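Long-range contact in choline binding protein A (Lactobacillus salivarius str. Ren, PDB 5GT1), which probably attaches to the bacterial cell surface through choline-binding repeats and carries a zinc-binding domain of the M23 peptidase family: residues D23-P28 / A74-V79. Numbering follows the deposited sequence.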
ATOM      1  N   ASP A  23      16.655  -0.924   7.389  1.00 54.41           N
ATOM      2  CA  ASP A  23      15.694   0.045   6.830  1.00 47.94           C
ATOM      3  C   ASP A  23      15.867   0.295   5.324  1.00 39.88           C
ATOM      4  O   ASP A  23      16.098   1.425   4.891  1.00 41.77           O
ATOM      5  CB  ASP A  23      15.695   1.366   7.621  1.00 51.51           C
ATOM      6  CG  ASP A  23      14.318   2.039   7.649  1.00 54.83           C
ATOM      7  OD1 ASP A  23      13.372   1.441   8.213  1.00 55.02           O
ATOM      8  OD2 ASP A  23      14.181   3.174   7.126  1.00 54.63           O
ATOM      9  N   THR A  24      15.767  -0.766   4.530  1.00 31.96           N
ATOM     10  CA  THR A  24      15.688  -0.582   3.092  1.00 25.49           C
ATOM     11  C   THR A  24      14.232  -0.359   2.674  1.00 20.76           C
ATOM     12  O   THR A  24      13.279  -0.752   3.367  1.00 18.07           O
ATOM     13  CB  THR A  24      16.331  -1.715   2.278  1.00 26.61           C
ATOM     14  OG1 THR A  24      15.631  -2.937   2.533  1.00 26.88           O
ATOM     15  CG2 THR A  24      17.816  -1.877   2.649  1.00 28.47           C
ATOM     16  N   TRP A  25      14.092   0.310   1.544  1.00 17.39           N
ATOM     17  CA  TRP A  25      12.803   0.621   0.970  1.00 16.02           C
ATOM     18  C   TRP A  25      12.857   0.292  -0.489  1.00 14.50           C
ATOM     19  O   TRP A  25      13.948   0.207  -1.064  1.00 13.36           O
ATOM     20  CB  TRP A  25      12.546   2.098   1.125  1.00 16.46           C
ATOM     21  CG  TRP A  25      12.212   2.538   2.522  1.00 16.77           C
ATOM     22  CD1 TRP A  25      13.093   2.829   3.569  1.00 17.51           C
ATOM     23  CD2 TRP A  25      10.873   2.785   3.061  1.00 16.89           C
ATOM     24  NE1 TRP A  25      12.401   3.234   4.695  1.00 17.66           N
ATOM     25  CE2 TRP A  25      11.062   3.229   4.453  1.00 17.50           C
ATOM     26  CE3 TRP A  25       9.575   2.679   2.548  1.00 16.68           C
ATOM     27  CZ2 TRP A  25       9.981   3.539   5.278  1.00 17.75           C
ATOM     28  CZ3 TRP A  25       8.504   3.005   3.380  1.00 17.10           C
ATOM     29  CH2 TRP A  25       8.701   3.432   4.710  1.00 16.92           C
ATOM     30  N   GLY A  26      11.688   0.123  -1.112  1.00 13.47           N
ATOM     31  CA  GLY A  26      11.616  -0.180  -2.545  1.00 12.84           C
ATOM     32  C   GLY A  26      10.211   0.098  -3.057  1.00 12.87           C
ATOM     33  O   GLY A  26       9.270   0.223  -2.272  1.00 12.16           O
ATOM     34  N   TRP A  27      10.068   0.223  -4.371  1.00 12.39           N
ATOM     35  CA  TRP A  27       8.740   0.351  -4.987  1.00 12.48           C
ATOM     36  C   TRP A  27       8.089  -1.016  -5.160  1.00 12.47           C
ATOM     37  O   TRP A  27       8.785  -2.039  -5.236  1.00 12.74           O
ATOM     38  CB  TRP A  27       8.864   1.061  -6.335  1.00 12.32           C
ATOM     39  CG  TRP A  27       9.371   2.459  -6.169  1.00 12.68           C
ATOM     40  CD1 TRP A  27      10.663   2.937  -6.392  1.00 13.12           C
ATOM     41  CD2 TRP A  27       8.613   3.600  -5.680  1.00 13.01           C
ATOM     42  NE1 TRP A  27      10.739   4.287  -6.107  1.00 13.14           N
ATOM     43  CE2 TRP A  27       9.545   4.742  -5.661  1.00 13.51           C
ATOM     44  CE3 TRP A  27       7.295   3.792  -5.262  1.00 13.17           C
ATOM     45  CZ2 TRP A  27       9.148   6.008  -5.241  1.00 13.46           C
ATOM     46  CZ3 TRP A  27       6.911   5.074  -4.836  1.00 13.51           C
ATOM     47  CH2 TRP A  27       7.819   6.154  -4.835  1.00 13.52           C
ATOM     48  N   PRO A  28       6.753  -1.058  -5.220  1.00 12.58           N
ATOM     49  CA  PRO A  28       6.089  -2.367  -5.344  1.00 13.00           C
ATOM     50  C   PRO A  28       6.237  -3.023  -6.726  1.00 13.64           C
ATOM     51  O   PRO A  28       6.109  -4.246  -6.839  1.00 12.66           O
ATOM     52  CB  PRO A  28       4.621  -2.057  -5.028  1.00 12.67           C
ATOM     53  CG  PRO A  28       4.458  -0.618  -5.339  1.00 12.96           C
ATOM     54  CD  PRO A  28       5.791   0.039  -5.042  1.00 12.41           C
ATOM     55  N   ALA A  74       7.205  -6.193  -1.666  1.00 11.73           N
ATOM     56  CA  ALA A  74       7.089  -5.485  -0.400  1.00 11.49           C
ATOM     57  C   ALA A  74       7.950  -4.229  -0.462  1.00 11.29           C
ATOM     58  O   ALA A  74       9.096  -4.269  -0.952  1.00 11.62           O
ATOM     59  CB  ALA A  74       7.528  -6.375   0.748  1.00 11.29           C
ATOM     60  N   VAL A  75       7.400  -3.122   0.022  1.00 11.55           N
ATOM     61  CA  VAL A  75       8.085  -1.821  -0.053  1.00 11.34           C
ATOM     62  C   VAL A  75       9.058  -1.636   1.116  1.00 12.00           C
ATOM     63  O   VAL A  75       9.872  -0.706   1.108  1.00 11.82           O
ATOM     64  CB  VAL A  75       7.100  -0.623  -0.131  1.00 11.29           C
ATOM     65  CG1 VAL A  75       6.160  -0.777  -1.328  1.00 11.19           C
ATOM     66  CG2 VAL A  75       6.304  -0.445   1.165  1.00 10.90           C
ATOM     67  N   HIS A  76       8.966  -2.533   2.098  1.00 12.34           N
ATOM     68  CA  HIS A  76       9.721  -2.429   3.344  1.00 13.87           C
ATOM     69  C   HIS A  76       9.597  -3.726   4.091  1.00 14.28           C
ATOM     70  O   HIS A  76       8.602  -4.437   3.939  1.00 14.26           O
ATOM     71  CB  HIS A  76       9.146  -1.289   4.195  1.00 14.23           C
ATOM     72  CG  HIS A  76      10.010  -0.906   5.382  1.00 15.82           C
ATOM     73  ND1 HIS A  76       9.898  -1.511   6.580  1.00 16.51           N
ATOM     74  CD2 HIS A  76      11.010   0.057   5.514  1.00 17.42           C
ATOM     75  CE1 HIS A  76      10.797  -0.969   7.449  1.00 18.47           C
ATOM     76  NE2 HIS A  76      11.476  -0.004   6.797  1.00 18.49           N
ATOM     77  N   SER A  77      10.592  -4.042   4.917  1.00 15.53           N
ATOM     78  CA  SER A  77      10.569  -5.265   5.737  1.00 16.52           C
ATOM     79  C   SER A  77       9.517  -5.233   6.838  1.00 16.74           C
ATOM     80  O   SER A  77       9.037  -4.178   7.231  1.00 17.83           O
ATOM     81  CB  SER A  77      11.954  -5.521   6.340  1.00 18.18           C
ATOM     82  OG  SER A  77      12.923  -5.605   5.290  1.00 21.56           O
ATOM     83  N   GLY A  78       9.146  -6.399   7.348  1.00 17.30           N
ATOM     84  CA  GLY A  78       8.177  -6.431   8.434  1.00 17.52           C
ATOM     85  C   GLY A  78       7.679  -7.837   8.646  1.00 17.60           C
ATOM     86  O   GLY A  78       8.219  -8.783   8.073  1.00 19.14           O
ATOM     87  N   VAL A  79       6.640  -7.967   9.458  1.00 17.72           N
ATOM     88  CA  VAL A  79       5.985  -9.251   9.658  1.00 18.11           C
ATOM     89  C   VAL A  79       4.515  -9.140   9.231  1.00 18.06           C
ATOM     90  O   VAL A  79       3.837  -8.154   9.539  1.00 18.13           O
ATOM     91  CB  VAL A  79       6.122  -9.736  11.129  1.00 18.53           C
ATOM     92  CG1 VAL A  79       5.440  -8.768  12.081  1.00 19.67           C
ATOM     93  CG2 VAL A  79       5.531 -11.129  11.288  1.00 18.71           C
TER
HETATM   94  O   HOH W   1      13.162  -2.655   5.350  1.00 19.34           O
HETATM   95  O   HOH W   2      10.408  -3.301  -3.356  1.00 13.39           O
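D23 OD1 takes the NE2 proton of H76 at 2.8 Å in a nearly straight bond; OD1 lies almost in the imidazole plane, while NE2 comes to it from above the carboxylate plane, 57° out of it. The other oxygen, OD2, receives NE1 of W25 at 3.0 Å, so one carboxylate bridges an imidazole and an indole. These two rings also meet directly: the CD2 edge of H76 sits over a face of W25, 3.3 Å from CE2, in an edge-to-face pair with planes 59° apart. H76 CG lies anti to the backbone N (chi1 -169°), which carries the ring across to D23 and W25, while ND1 is satisfied by the carbonyl of the next residue, S77. Both ring nitrogens thus donate, and the ring of F102 also meets the imidazole. Replacing W25 with alanine removes the indole, and is likely to leave the CD2 edge of H76 without its aromatic platform and the carboxylate of D23 held on this side by H76 alone, freer to turn. Further along, G26 N donates to V75 O at 3.0 Å, and V75 CG1 packs against P28 CD at 3.8 Å. Water 1 links T24 O to S77 N, and water 2 joins the carbonyls of W27 and A74. The contact ties residues 23-28, near the start of the modelled chain, to the chain leading into strand 78-86 of the M23 domain, with W25 and W27 also resting on helix 163-173. With both imidazole nitrogens donating beside a carboxylate, H76 is likely to carry a positive charge, making its bond to D23 partly ionic.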